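Local coordinates for DSBA-like thioredoxin domain-containing protein (Pseudomonas aeruginosa PAO1, PDB 5HFG) that acts as a cytosolic disulfide reductase of the thioredoxin superfamily, probably exchanging disulfides through a CxxC motif that can form a mixed disulfide with glutathione, at residues T9-Y14 / R40-G45; C18-G23 / D67-Q72; S25-A30 / G202-W207; A114-R119 / L144-G149. One frame throughout, in Å; residues are numbered along the deposited sequence.

Interaction 1: T9-Y14 / R40-G45; sequences TLHYLY and RLHGGG
Gly43 sets its CA over one face of the Tyr14 ring, 3.8 Å from the ring centroid, in a CH-pi contact, while Tyr12 O sits in plane at the edge of that ring. The setting is the parallel pair of a beta-alpha-beta crossover in the thioredoxin fold. With Tyr14 CG held between its backbone N and carbonyl carbon (chi1 72°), the ring swings across to the neighbouring strand, and its CE2 lies 3.6 Å from Leu41 CB. The Tyr12 ring carries Tyr14 CB over one face and Leu41 CD2 at its edge. On the other side of the sheet the Thr9 methyl, CG2, touches one face of the His11 ring and one face of the Arg40 guanidinium, each toward the rim; Arg40 also forms a salt bridge with Asp38. His11 ND1 and His42 NE2 share a 2.9 Å hydrogen bond in which either could be the donor; as His11 NE2 bonds Glu187, both ring nitrogens of this buried histidine are engaged. Tyr12 is gripped on both backbone polar atoms, its N by Arg40 O and its O by His42 N. The ladder outlasts strand 40-43: beyond it Gly44 N donates to Tyr14 O at 2.9 Å.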
loop_
_atom_site.group_PDB
_atom_site.type_symbol
_atom_site.label_atom_id
_atom_site.label_comp_id
_atom_site.label_asym_id
_atom_site.label_seq_id
_atom_site.Cartn_x
_atom_site.Cartn_y
_atom_site.Cartn_z
ATOM N N THR A 9 14.221 -11.033 -2.834
ATOM C CA THR A 9 13.222 -10.292 -2.078
ATOM C C THR A 9 12.749 -9.096 -2.886
ATOM O O THR A 9 13.569 -8.320 -3.393
ATOM C CB THR A 9 13.775 -9.817 -0.739
ATOM O OG1 THR A 9 14.113 -10.957 0.058
ATOM C CG2 THR A 9 12.726 -8.998 -0.015
ATOM N N LEU A 10 11.431 -8.951 -2.997
ATOM C CA LEU A 10 10.815 -7.773 -3.595
ATOM C C LEU A 10 10.441 -6.794 -2.488
ATOM O O LEU A 10 9.603 -7.106 -1.635
ATOM C CB LEU A 10 9.575 -8.156 -4.396
ATOM C CG LEU A 10 8.962 -6.974 -5.133
ATOM C CD1 LEU A 10 9.974 -6.432 -6.154
ATOM C CD2 LEU A 10 7.643 -7.385 -5.794
ATOM N N HIS A 11 11.071 -5.623 -2.500
ATOM C CA HIS A 11 10.774 -4.552 -1.561
ATOM C C HIS A 11 9.776 -3.603 -2.200
ATOM O O HIS A 11 10.004 -3.117 -3.309
ATOM C CB HIS A 11 12.063 -3.802 -1.197
ATOM C CG HIS A 11 13.049 -4.635 -0.442
ATOM N ND1 HIS A 11 12.962 -4.835 0.918
ATOM C CD2 HIS A 11 14.138 -5.329 -0.857
ATOM C CE1 HIS A 11 13.957 -5.613 1.311
ATOM N NE2 HIS A 11 14.680 -5.931 0.252
ATOM N N TYR A 12 8.677 -3.338 -1.501
ATOM C CA TYR A 12 7.606 -2.475 -1.991
ATOM C C TYR A 12 7.492 -1.260 -1.074
ATOM O O TYR A 12 7.078 -1.389 0.084
ATOM C CB TYR A 12 6.277 -3.232 -2.046
ATOM C CG TYR A 12 5.106 -2.412 -2.559
ATOM C CD1 TYR A 12 5.299 -1.330 -3.415
ATOM C CD2 TYR A 12 3.803 -2.709 -2.173
ATOM C CE1 TYR A 12 4.224 -0.583 -3.891
ATOM C CE2 TYR A 12 2.726 -1.972 -2.652
ATOM C CZ TYR A 12 2.939 -0.911 -3.499
ATOM O OH TYR A 12 1.860 -0.177 -3.963
ATOM N N LEU A 13 7.882 -0.094 -1.590
ATOM C CA LEU A 13 7.706 1.178 -0.908
ATOM C C LEU A 13 6.384 1.797 -1.343
ATOM O O LEU A 13 6.190 2.102 -2.528
ATOM C CB LEU A 13 8.875 2.118 -1.217
ATOM C CG LEU A 13 10.142 1.887 -0.390
ATOM C CD1 LEU A 13 11.391 2.263 -1.161
ATOM C CD2 LEU A 13 10.053 2.733 0.857
ATOM N N TYR A 14 5.487 2.002 -0.386
ATOM C CA TYR A 14 4.110 2.360 -0.682
ATOM C C TYR A 14 3.613 3.396 0.323
ATOM O O TYR A 14 4.242 3.668 1.356
ATOM C CB TYR A 14 3.186 1.124 -0.614
ATOM C CG TYR A 14 2.981 0.677 0.818
ATOM C CD1 TYR A 14 1.849 1.080 1.540
ATOM C CD2 TYR A 14 3.923 -0.121 1.469
ATOM C CE1 TYR A 14 1.664 0.715 2.849
ATOM C CE2 TYR A 14 3.734 -0.506 2.790
ATOM C CZ TYR A 14 2.596 -0.071 3.474
ATOM O OH TYR A 14 2.390 -0.430 4.783
ATOM N N ARG A 40 8.343 -7.747 0.827
ATOM C CA ARG A 40 8.400 -6.970 2.062
ATOM C C ARG A 40 7.829 -5.585 1.809
ATOM O O ARG A 40 8.234 -4.904 0.860
ATOM C CB ARG A 40 9.827 -6.867 2.606
ATOM C CG ARG A 40 10.604 -8.139 2.461
ATOM C CD ARG A 40 11.513 -8.433 3.640
ATOM N NE ARG A 40 12.305 -9.617 3.342
ATOM C CZ ARG A 40 13.620 -9.705 3.521
ATOM N NH1 ARG A 40 14.268 -10.827 3.210
ATOM N NH2 ARG A 40 14.292 -8.670 4.013
ATOM N N LEU A 41 6.913 -5.168 2.673
ATOM C CA LEU A 41 6.271 -3.866 2.586
ATOM C C LEU A 41 7.030 -2.833 3.409
ATOM O O LEU A 41 7.472 -3.115 4.525
ATOM C CB LEU A 41 4.829 -3.947 3.087
ATOM C CG LEU A 41 3.823 -4.829 2.335
ATOM C CD1 LEU A 41 2.423 -4.209 2.412
ATOM C CD2 LEU A 41 4.200 -5.118 0.897
ATOM N N HIS A 42 7.136 -1.625 2.862
ATOM C CA HIS A 42 7.793 -0.487 3.509
ATOM C C HIS A 42 6.872 0.718 3.357
ATOM O O HIS A 42 6.829 1.342 2.289
ATOM C CB HIS A 42 9.156 -0.194 2.880
ATOM C CG HIS A 42 10.103 -1.347 2.924
ATOM N ND1 HIS A 42 10.877 -1.624 4.027
ATOM C CD2 HIS A 42 10.411 -2.285 2.000
ATOM C CE1 HIS A 42 11.618 -2.692 3.785
ATOM N NE2 HIS A 42 11.349 -3.115 2.562
ATOM N N GLY A 43 6.147 1.068 4.420
ATOM C CA GLY A 43 5.267 2.225 4.358
ATOM C C GLY A 43 6.065 3.499 4.564
ATOM O O GLY A 43 6.784 3.637 5.562
ATOM N N GLY A 44 5.934 4.439 3.625
ATOM C CA GLY A 44 6.767 5.633 3.635
ATOM C C GLY A 44 6.223 6.822 4.404
ATOM O O GLY A 44 6.939 7.815 4.583
ATOM N N GLY A 45 4.974 6.756 4.862
ATOM C CA GLY A 45 4.376 7.862 5.589
ATOM C C GLY A 45 4.237 9.121 4.756
ATOM O O GLY A 45 4.744 10.190 5.124
#

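Interaction 2: C18-G23 / D67-Q72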
loop_
_atom_site.group_PDB
_atom_site.type_symbol
_atom_site.label_atom_id
_atom_site.label_comp_id
_atom_site.label_asym_id
_atom_site.label_seq_id
_atom_site.Cartn_x
_atom_site.Cartn_y
_atom_site.Cartn_z
ATOM N N CYS A 18 -1.698 6.735 -1.505
ATOM C CA CYS A 18 -1.104 7.027 -2.800
ATOM C C CYS A 18 -1.936 6.360 -3.887
ATOM O O CYS A 18 -2.052 5.128 -3.921
ATOM C CB CYS A 18 0.342 6.541 -2.846
ATOM S SG CYS A 18 1.144 6.824 -4.426
ATOM N N GLY A 19 -2.513 7.173 -4.771
ATOM C CA GLY A 19 -3.356 6.626 -5.831
ATOM C C GLY A 19 -2.601 5.712 -6.780
ATOM O O GLY A 19 -3.133 4.692 -7.232
ATOM N N TRP A 20 -1.348 6.052 -7.093
ATOM C CA TRP A 20 -0.579 5.175 -7.976
ATOM C C TRP A 20 -0.232 3.853 -7.299
ATOM O O TRP A 20 -0.087 2.833 -7.981
ATOM C CB TRP A 20 0.668 5.895 -8.487
ATOM C CG TRP A 20 0.308 6.812 -9.616
ATOM C CD1 TRP A 20 0.348 8.174 -9.615
ATOM C CD2 TRP A 20 -0.225 6.425 -10.887
ATOM N NE1 TRP A 20 -0.102 8.661 -10.822
ATOM C CE2 TRP A 20 -0.462 7.605 -11.618
ATOM C CE3 TRP A 20 -0.508 5.191 -11.484
ATOM C CZ2 TRP A 20 -0.960 7.589 -12.923
ATOM C CZ3 TRP A 20 -1.017 5.176 -12.776
ATOM C CH2 TRP A 20 -1.230 6.370 -13.483
ATOM N N CYS A 21 -0.107 3.841 -5.965
ATOM C CA CYS A 21 0.069 2.564 -5.282
ATOM C C CYS A 21 -1.175 1.705 -5.428
ATOM O O CYS A 21 -1.078 0.487 -5.624
ATOM C CB CYS A 21 0.402 2.787 -3.810
ATOM S SG CYS A 21 2.045 3.531 -3.562
ATOM N N TYR A 22 -2.355 2.331 -5.367
ATOM C CA TYR A 22 -3.584 1.607 -5.653
ATOM C C TYR A 22 -3.578 1.089 -7.087
ATOM O O TYR A 22 -3.962 -0.059 -7.345
ATOM C CB TYR A 22 -4.787 2.510 -5.396
ATOM C CG TYR A 22 -6.106 1.825 -5.628
ATOM C CD1 TYR A 22 -6.397 0.598 -5.017
ATOM C CD2 TYR A 22 -7.060 2.394 -6.471
ATOM C CE1 TYR A 22 -7.627 -0.043 -5.245
ATOM C CE2 TYR A 22 -8.278 1.770 -6.696
ATOM C CZ TYR A 22 -8.551 0.553 -6.088
ATOM O OH TYR A 22 -9.774 -0.052 -6.344
ATOM N N GLY A 23 -3.099 1.914 -8.028
ATOM C CA GLY A 23 -2.926 1.443 -9.393
ATOM C C GLY A 23 -2.017 0.232 -9.487
ATOM O O GLY A 23 -2.189 -0.613 -10.370
ATOM N N ASP A 67 -7.035 10.049 -10.297
ATOM C CA ASP A 67 -7.712 8.771 -10.078
ATOM C C ASP A 67 -8.294 8.210 -11.372
ATOM O O ASP A 67 -8.138 7.019 -11.671
ATOM C CB ASP A 67 -8.806 8.932 -9.019
ATOM C CG ASP A 67 -8.245 9.278 -7.653
ATOM O OD1 ASP A 67 -7.089 8.891 -7.379
ATOM O OD2 ASP A 67 -8.948 9.941 -6.859
ATOM N N LEU A 68 -8.977 9.054 -12.153
ATOM C CA LEU A 68 -9.545 8.568 -13.405
ATOM C C LEU A 68 -8.460 8.229 -14.415
ATOM O O LEU A 68 -8.630 7.302 -15.218
ATOM C CB LEU A 68 -10.523 9.590 -13.983
ATOM C CG LEU A 68 -11.892 9.630 -13.298
ATOM C CD1 LEU A 68 -12.665 10.859 -13.754
ATOM C CD2 LEU A 68 -12.684 8.351 -13.578
ATOM N N ARG A 69 -7.338 8.948 -14.389
ATOM C CA ARG A 69 -6.200 8.526 -15.199
ATOM C C ARG A 69 -5.656 7.183 -14.721
ATOM O O ARG A 69 -5.386 6.293 -15.537
ATOM C CB ARG A 69 -5.107 9.594 -15.185
ATOM C CG ARG A 69 -5.290 10.672 -16.246
ATOM C CD ARG A 69 -4.153 11.699 -16.239
ATOM N NE ARG A 69 -3.538 11.845 -14.920
ATOM C CZ ARG A 69 -2.358 11.327 -14.578
ATOM N NH1 ARG A 69 -1.655 10.628 -15.464
ATOM N NH2 ARG A 69 -1.881 11.503 -13.350
ATOM N N ILE A 70 -5.507 7.010 -13.405
ATOM C CA ILE A 70 -5.098 5.717 -12.865
ATOM C C ILE A 70 -6.052 4.623 -13.328
ATOM O O ILE A 70 -5.625 3.542 -13.760
ATOM C CB ILE A 70 -5.025 5.776 -11.329
ATOM C CG1 ILE A 70 -3.872 6.671 -10.874
ATOM C CG2 ILE A 70 -4.899 4.366 -10.738
ATOM C CD1 ILE A 70 -4.008 7.094 -9.437
ATOM N N ALA A 71 -7.359 4.892 -13.264
ATOM C CA ALA A 71 -8.343 3.897 -13.684
ATOM C C ALA A 71 -8.189 3.545 -15.160
ATOM O O ALA A 71 -8.324 2.376 -15.544
ATOM C CB ALA A 71 -9.758 4.400 -13.400
ATOM N N GLN A 72 -7.925 4.532 -16.014
ATOM C CA GLN A 72 -7.875 4.195 -17.430
ATOM C C GLN A 72 -6.583 3.481 -17.812
ATOM O O GLN A 72 -6.583 2.711 -18.774
ATOM C CB GLN A 72 -8.113 5.437 -18.303
ATOM C CG GLN A 72 -7.236 6.638 -18.043
ATOM C CD GLN A 72 -7.618 7.841 -18.914
ATOM O OE1 GLN A 72 -7.154 8.960 -18.689
ATOM N NE2 GLN A 72 -8.466 7.607 -19.914
#
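Ile70 and Trp20 carry most of this contact, which joins the short helix of the thioredoxin-type CxxC motif to a helix of the DsbA-like helical insertion. Ile70 CG1 stands almost exactly over the centre of the six-membered ring of Trp20, 3.4 Å from its centroid and only 3° off the ring normal, so the CH-pi contact covers the middle of the ring and not its rim. The rest of the isoleucine fits against the backbone beneath the indole. Its chain is extended at its second torsion, which carries CD1 past the ring to within 3.3 Å of Gly19 C, and the other branch, CG2, meets Gly23 CA at 3.8 Å. Gly19 and Gly23 lie one turn apart, and with no side chains at these two places the helices can settle against each other around a single bulky residue. Arg69 comes to the indole from a different direction: NH1 is near the ring plane, 4.0 Å from Trp20 CZ2, with the two planes turned 60° apart. This is a looser approach at the edge, on the exposed side. Trp20 is a glutathione-binding residue, so Ile70 probably helps to fix the position of its indole beside that site, whereas Cys18 and Cys21 are directed away from helix 67-72. The two helical segments run nearly parallel, 15° apart with axes 9.7 Å from each other. Pro182 and Leu201 also touch Trp20, while Cys21 packs on Tyr12 and Tyr14 of strand 9-14 and on Gln121 of helix 113-125.

Interaction 3: S25-A30 / G202-W207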
loop_
_atom_site.group_PDB
_atom_site.type_symbol
_atom_site.label_atom_id
_atom_site.label_comp_id
_atom_site.label_asym_id
_atom_site.label_seq_id
_atom_site.Cartn_x
_atom_site.Cartn_y
_atom_site.Cartn_z
ATOM N N SER A 25 -1.790 -2.073 -7.076
ATOM C CA SER A 25 -2.259 -3.178 -6.246
ATOM C C SER A 25 -2.290 -4.499 -6.985
ATOM O O SER A 25 -1.945 -5.532 -6.380
ATOM C CB SER A 25 -3.640 -2.858 -5.658
ATOM O OG SER A 25 -4.095 -3.970 -4.908
ATOM N N PRO A 26 -2.669 -4.582 -8.273
ATOM C CA PRO A 26 -2.545 -5.869 -8.970
ATOM C C PRO A 26 -1.104 -6.353 -9.091
ATOM O O PRO A 26 -0.880 -7.566 -9.177
ATOM C CB PRO A 26 -3.172 -5.600 -10.354
ATOM C CG PRO A 26 -4.103 -4.424 -10.150
ATOM C CD PRO A 26 -3.424 -3.591 -9.075
ATOM N N LEU A 27 -0.116 -5.449 -9.098
ATOM C CA LEU A 27 1.269 -5.906 -9.188
ATOM C C LEU A 27 1.733 -6.508 -7.866
ATOM O O LEU A 27 2.429 -7.529 -7.857
ATOM C CB LEU A 27 2.195 -4.766 -9.622
ATOM C CG LEU A 27 1.786 -3.920 -10.829
ATOM C CD1 LEU A 27 2.916 -2.939 -11.205
ATOM C CD2 LEU A 27 1.418 -4.797 -12.016
ATOM N N LEU A 28 1.361 -5.897 -6.740
ATOM C CA LEU A 28 1.623 -6.529 -5.449
ATOM C C LEU A 28 0.975 -7.904 -5.376
ATOM O O LEU A 28 1.614 -8.883 -4.964
ATOM C CB LEU A 28 1.125 -5.640 -4.304
ATOM C CG LEU A 28 1.340 -6.180 -2.895
ATOM C CD1 LEU A 28 2.828 -6.384 -2.658
ATOM C CD2 LEU A 28 0.761 -5.213 -1.858
ATOM N N ALA A 29 -0.300 -8.003 -5.778
ATOM C CA ALA A 29 -0.987 -9.297 -5.701
ATOM C C ALA A 29 -0.281 -10.354 -6.546
ATOM O O ALA A 29 -0.096 -11.490 -6.104
ATOM C CB ALA A 29 -2.448 -9.162 -6.139
ATOM N N ALA A 30 0.118 -9.998 -7.769
ATOM C CA ALA A 30 0.788 -10.957 -8.644
ATOM C C ALA A 30 2.163 -11.333 -8.106
ATOM O O ALA A 30 2.604 -12.484 -8.252
ATOM C CB ALA A 30 0.899 -10.380 -10.056
ATOM N N GLY A 202 -0.773 -1.788 -14.942
ATOM C CA GLY A 202 -1.776 -2.335 -15.818
ATOM C C GLY A 202 -1.430 -3.661 -16.462
ATOM O O GLY A 202 -2.251 -4.193 -17.226
ATOM N N GLN A 203 -0.266 -4.226 -16.175
ATOM C CA GLN A 203 0.177 -5.473 -16.799
ATOM C C GLN A 203 0.646 -6.454 -15.734
ATOM O O GLN A 203 1.827 -6.824 -15.677
ATOM C CB GLN A 203 1.289 -5.198 -17.807
ATOM C CG GLN A 203 0.926 -4.177 -18.901
ATOM C CD GLN A 203 -0.105 -4.699 -19.889
ATOM O OE1 GLN A 203 -0.429 -5.892 -19.909
ATOM N NE2 GLN A 203 -0.629 -3.803 -20.717
ATOM N N PRO A 204 -0.262 -6.897 -14.854
ATOM C CA PRO A 204 0.180 -7.764 -13.748
ATOM C C PRO A 204 0.695 -9.117 -14.217
ATOM O O PRO A 204 1.577 -9.692 -13.568
ATOM C CB PRO A 204 -1.077 -7.919 -12.876
ATOM C CG PRO A 204 -2.221 -7.481 -13.743
ATOM C CD PRO A 204 -1.684 -6.516 -14.740
ATOM N N ASP A 205 0.155 -9.663 -15.309
ATOM C CA ASP A 205 0.689 -10.918 -15.832
ATOM C C ASP A 205 2.116 -10.738 -16.352
ATOM O O ASP A 205 2.972 -11.601 -16.131
ATOM C CB ASP A 205 -0.214 -11.448 -16.939
ATOM C CG ASP A 205 -1.557 -11.890 -16.423
ATOM O OD1 ASP A 205 -2.564 -11.601 -17.102
ATOM O OD2 ASP A 205 -1.599 -12.533 -15.351
ATOM N N ASP A 206 2.379 -9.629 -17.059
ATOM C CA ASP A 206 3.750 -9.275 -17.445
ATOM C C ASP A 206 4.656 -9.198 -16.226
ATOM O O ASP A 206 5.799 -9.674 -16.249
ATOM C CB ASP A 206 3.775 -7.914 -18.150
ATOM C CG ASP A 206 3.384 -7.972 -19.603
ATOM O OD1 ASP A 206 2.859 -8.996 -20.067
ATOM O OD2 ASP A 206 3.598 -6.944 -20.282
ATOM N N TRP A 207 4.153 -8.577 -15.157
ATOM C CA TRP A 207 4.924 -8.363 -13.936
ATOM C C TRP A 207 5.277 -9.684 -13.267
ATOM O O TRP A 207 6.430 -9.910 -12.882
ATOM C CB TRP A 207 4.103 -7.470 -13.005
ATOM C CG TRP A 207 4.661 -7.153 -11.658
ATOM C CD1 TRP A 207 4.174 -7.585 -10.456
ATOM C CD2 TRP A 207 5.746 -6.268 -11.356
ATOM N NE1 TRP A 207 4.908 -7.059 -9.434
ATOM C CE2 TRP A 207 5.880 -6.242 -9.955
ATOM C CE3 TRP A 207 6.632 -5.516 -12.134
ATOM C CZ2 TRP A 207 6.860 -5.485 -9.309
ATOM C CZ3 TRP A 207 7.608 -4.762 -11.493
ATOM C CH2 TRP A 207 7.713 -4.756 -10.094
#
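Leu27 and Pro204 bring their backbones to 5.0 Å, CA to CA, where the flank of helix 25-30 meets the first turn of the helix that starts at Pro204, with Gln203 as its N-cap residue. Leu27 is the residue most buried by the contact and works with two parts of its side chain. Its CB lies over the five-membered ring of Trp207, 3.7 Å from the centroid and 19° off the normal, a CH-pi contact displaced toward the rim, while its CD2 reaches 3.7 Å from Pro204 CA. The indole arrives there because Trp207 CG is anti to the backbone N (chi1 177°), which extends the side chain toward helix 25-30. Ala30 meets the same indole near its plane, at the edge, and its CB also rests 3.6 Å from Pro204 O. Pro26 completes the seam through a looser approach of ring to ring, its CB 4.0 Å from Pro204 CG. The contact thus docks the start of the C-terminal helix on the helix that follows the CxxC motif. Trp207 also meets the rings of Phe184 in strand 183-188 and Tyr200 in helix 197-200, and Leu28, directed away from this seam, packs on Val39 and Leu41 of strand 38-43 and on helix 113-125.

Interaction 4: A114-R119 / L144-G149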
loop_
_atom_site.group_PDB
_atom_site.type_symbol
_atom_site.label_atom_id
_atom_site.label_comp_id
_atom_site.label_asym_id
_atom_site.label_seq_id
_atom_site.Cartn_x
_atom_site.Cartn_y
_atom_site.Cartn_z
ATOM N N ALA A 114 0.227 -7.503 3.294
ATOM C CA ALA A 114 -0.158 -7.179 1.925
ATOM C C ALA A 114 -1.665 -7.270 1.744
ATOM O O ALA A 114 -2.267 -6.430 1.061
ATOM C CB ALA A 114 0.558 -8.105 0.937
ATOM N N ALA A 115 -2.292 -8.281 2.352
ATOM C CA ALA A 115 -3.738 -8.433 2.235
ATOM C C ALA A 115 -4.465 -7.282 2.917
ATOM O O ALA A 115 -5.505 -6.817 2.430
ATOM C CB ALA A 115 -4.177 -9.778 2.831
ATOM N N MET A 116 -3.925 -6.807 4.042
ATOM C CA MET A 116 -4.508 -5.670 4.746
ATOM C C MET A 116 -4.357 -4.384 3.934
ATOM O O MET A 116 -5.298 -3.586 3.853
ATOM C CB MET A 116 -3.844 -5.503 6.116
ATOM C CG MET A 116 -4.386 -4.359 6.958
ATOM S SD MET A 116 -6.178 -4.369 7.249
ATOM C CE MET A 116 -6.423 -5.837 8.228
ATOM N N LEU A 117 -3.184 -4.165 3.315
ATOM C CA LEU A 117 -3.013 -2.983 2.462
ATOM C C LEU A 117 -4.054 -2.961 1.351
ATOM O O LEU A 117 -4.730 -1.948 1.132
ATOM C CB LEU A 117 -1.601 -2.938 1.857
ATOM C CG LEU A 117 -1.344 -1.767 0.882
ATOM C CD1 LEU A 117 -1.548 -0.394 1.553
ATOM C CD2 LEU A 117 0.053 -1.859 0.252
ATOM N N ALA A 118 -4.216 -4.089 0.651
ATOM C CA ALA A 118 -5.194 -4.144 -0.430
ATOM C C ALA A 118 -6.595 -3.885 0.093
ATOM O O ALA A 118 -7.378 -3.162 -0.533
ATOM C CB ALA A 118 -5.138 -5.504 -1.134
ATOM N N ARG A 119 -6.928 -4.475 1.243
ATOM C CA ARG A 119 -8.253 -4.295 1.822
ATOM C C ARG A 119 -8.480 -2.845 2.212
ATOM O O ARG A 119 -9.576 -2.304 2.030
ATOM C CB ARG A 119 -8.410 -5.204 3.037
ATOM C CG ARG A 119 -9.798 -5.128 3.683
ATOM C CD ARG A 119 -10.860 -5.659 2.735
ATOM N NE ARG A 119 -12.230 -5.373 3.180
ATOM C CZ ARG A 119 -12.924 -4.287 2.846
ATOM N NH1 ARG A 119 -12.373 -3.356 2.074
ATOM N NH2 ARG A 119 -14.184 -4.138 3.278
ATOM N N LEU A 144 -10.946 -9.579 7.851
ATOM C CA LEU A 144 -9.894 -10.507 7.449
ATOM C C LEU A 144 -9.603 -11.581 8.495
ATOM O O LEU A 144 -8.592 -12.281 8.378
ATOM C CB LEU A 144 -8.602 -9.747 7.119
ATOM C CG LEU A 144 -8.647 -8.782 5.931
ATOM C CD1 LEU A 144 -7.300 -8.103 5.770
ATOM C CD2 LEU A 144 -9.056 -9.498 4.659
ATOM N N GLY A 145 -10.453 -11.730 9.510
ATOM C CA GLY A 145 -10.267 -12.790 10.488
ATOM C C GLY A 145 -9.275 -12.500 11.600
ATOM O O GLY A 145 -8.799 -13.437 12.251
ATOM N N LEU A 146 -8.951 -11.233 11.853
ATOM C CA LEU A 146 -7.992 -10.866 12.896
ATOM C C LEU A 146 -8.644 -10.279 14.152
ATOM O O LEU A 146 -7.929 -9.747 15.015
ATOM C CB LEU A 146 -6.964 -9.870 12.347
ATOM C CG LEU A 146 -5.975 -10.150 11.201
ATOM C CD1 LEU A 146 -6.148 -11.516 10.555
ATOM C CD2 LEU A 146 -6.028 -9.053 10.156
ATOM N N GLY A 147 -9.974 -10.381 14.292
ATOM C CA GLY A 147 -10.659 -9.707 15.395
ATOM C C GLY A 147 -10.130 -10.053 16.779
ATOM O O GLY A 147 -10.297 -9.275 17.726
ATOM N N GLU A 148 -9.511 -11.222 16.931
ATOM C CA GLU A 148 -8.907 -11.612 18.207
ATOM C C GLU A 148 -7.450 -11.167 18.194
ATOM O O GLU A 148 -6.568 -11.872 17.704
ATOM C CB GLU A 148 -9.030 -13.111 18.436
ATOM C CG GLU A 148 -8.335 -13.584 19.702
ATOM C CD GLU A 148 -9.065 -13.165 20.968
ATOM O OE1 GLU A 148 -10.276 -12.859 20.889
ATOM O OE2 GLU A 148 -8.424 -13.141 22.043
ATOM N N GLY A 149 -7.196 -9.977 18.739
ATOM C CA GLY A 149 -5.860 -9.444 18.898
ATOM C C GLY A 149 -5.569 -8.207 18.061
ATOM O O GLY A 149 -4.602 -7.490 18.356
#
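Met116 and Leu144 meet through their terminal methyl groups where helix 113-125 packs against the Schellman motif that ends helix 134-143. This is the dense part of the contact: Met116 CE lies 3.5 Å from Leu144 CD1, closer than carbon atoms usually pack. The methionine starts out extended from the helix and then folds back at its last two torsions (chi2 55°, chi3 65°), which brings CE against both leucines of the turn. On its other contact CE is 3.8 Å from Leu146 CD2, and there the two side chains run antiparallel, alongside each other. Both leucines direct their side chains at the helix, whereas Gly145 between them, with positive phi, is the C' residue of the motif that ends helix 134-143. Met116 and Leu146 are buried, the methionine also touching Ala106 of helix 97-110 and Leu146 touching Asp110 and Leu112. Toward the outside the packing becomes sparse, and Leu144 is itself partly exposed. Arg119, also partly exposed, stands at this looser side with only its aliphatic base turned to the leucine; its NH2 forms salt bridges with Glu143, at the end of helix 134-143, and with Glu127. The whole contact buries a modest 176 Å² and contains no hydrogen bond between its segments. Besides meeting the methionine methyl, Leu144 CD1 rests close to the helix backbone, 3.8 Å from Met116 CA and 4.1 Å from Arg119 CB.

From the N terminus, strand 9-14 leads into helices 19-23 and 25-31 before strand 38-43 returns beside it, so interaction 1 closes the beta-alpha-beta loop. Both helices within that loop reach outside it: interaction 2 ties the first to helix 60-74, and interaction 3 ties the second to the C-terminal helix. Interactions 1, 2 and 3 therefore cross one another along the chain. Interaction 4 joins two parts of the helical insertion, following interactions 1 and 2 in sequence and lying wholly within the long span bridged by interaction 3. Spatially, Leu28 and Leu117 link interactions 3 and 4 to the sheet at Tyr12, and Cys21, against Tyr12 and Tyr14, joins interaction 2 to interaction 1.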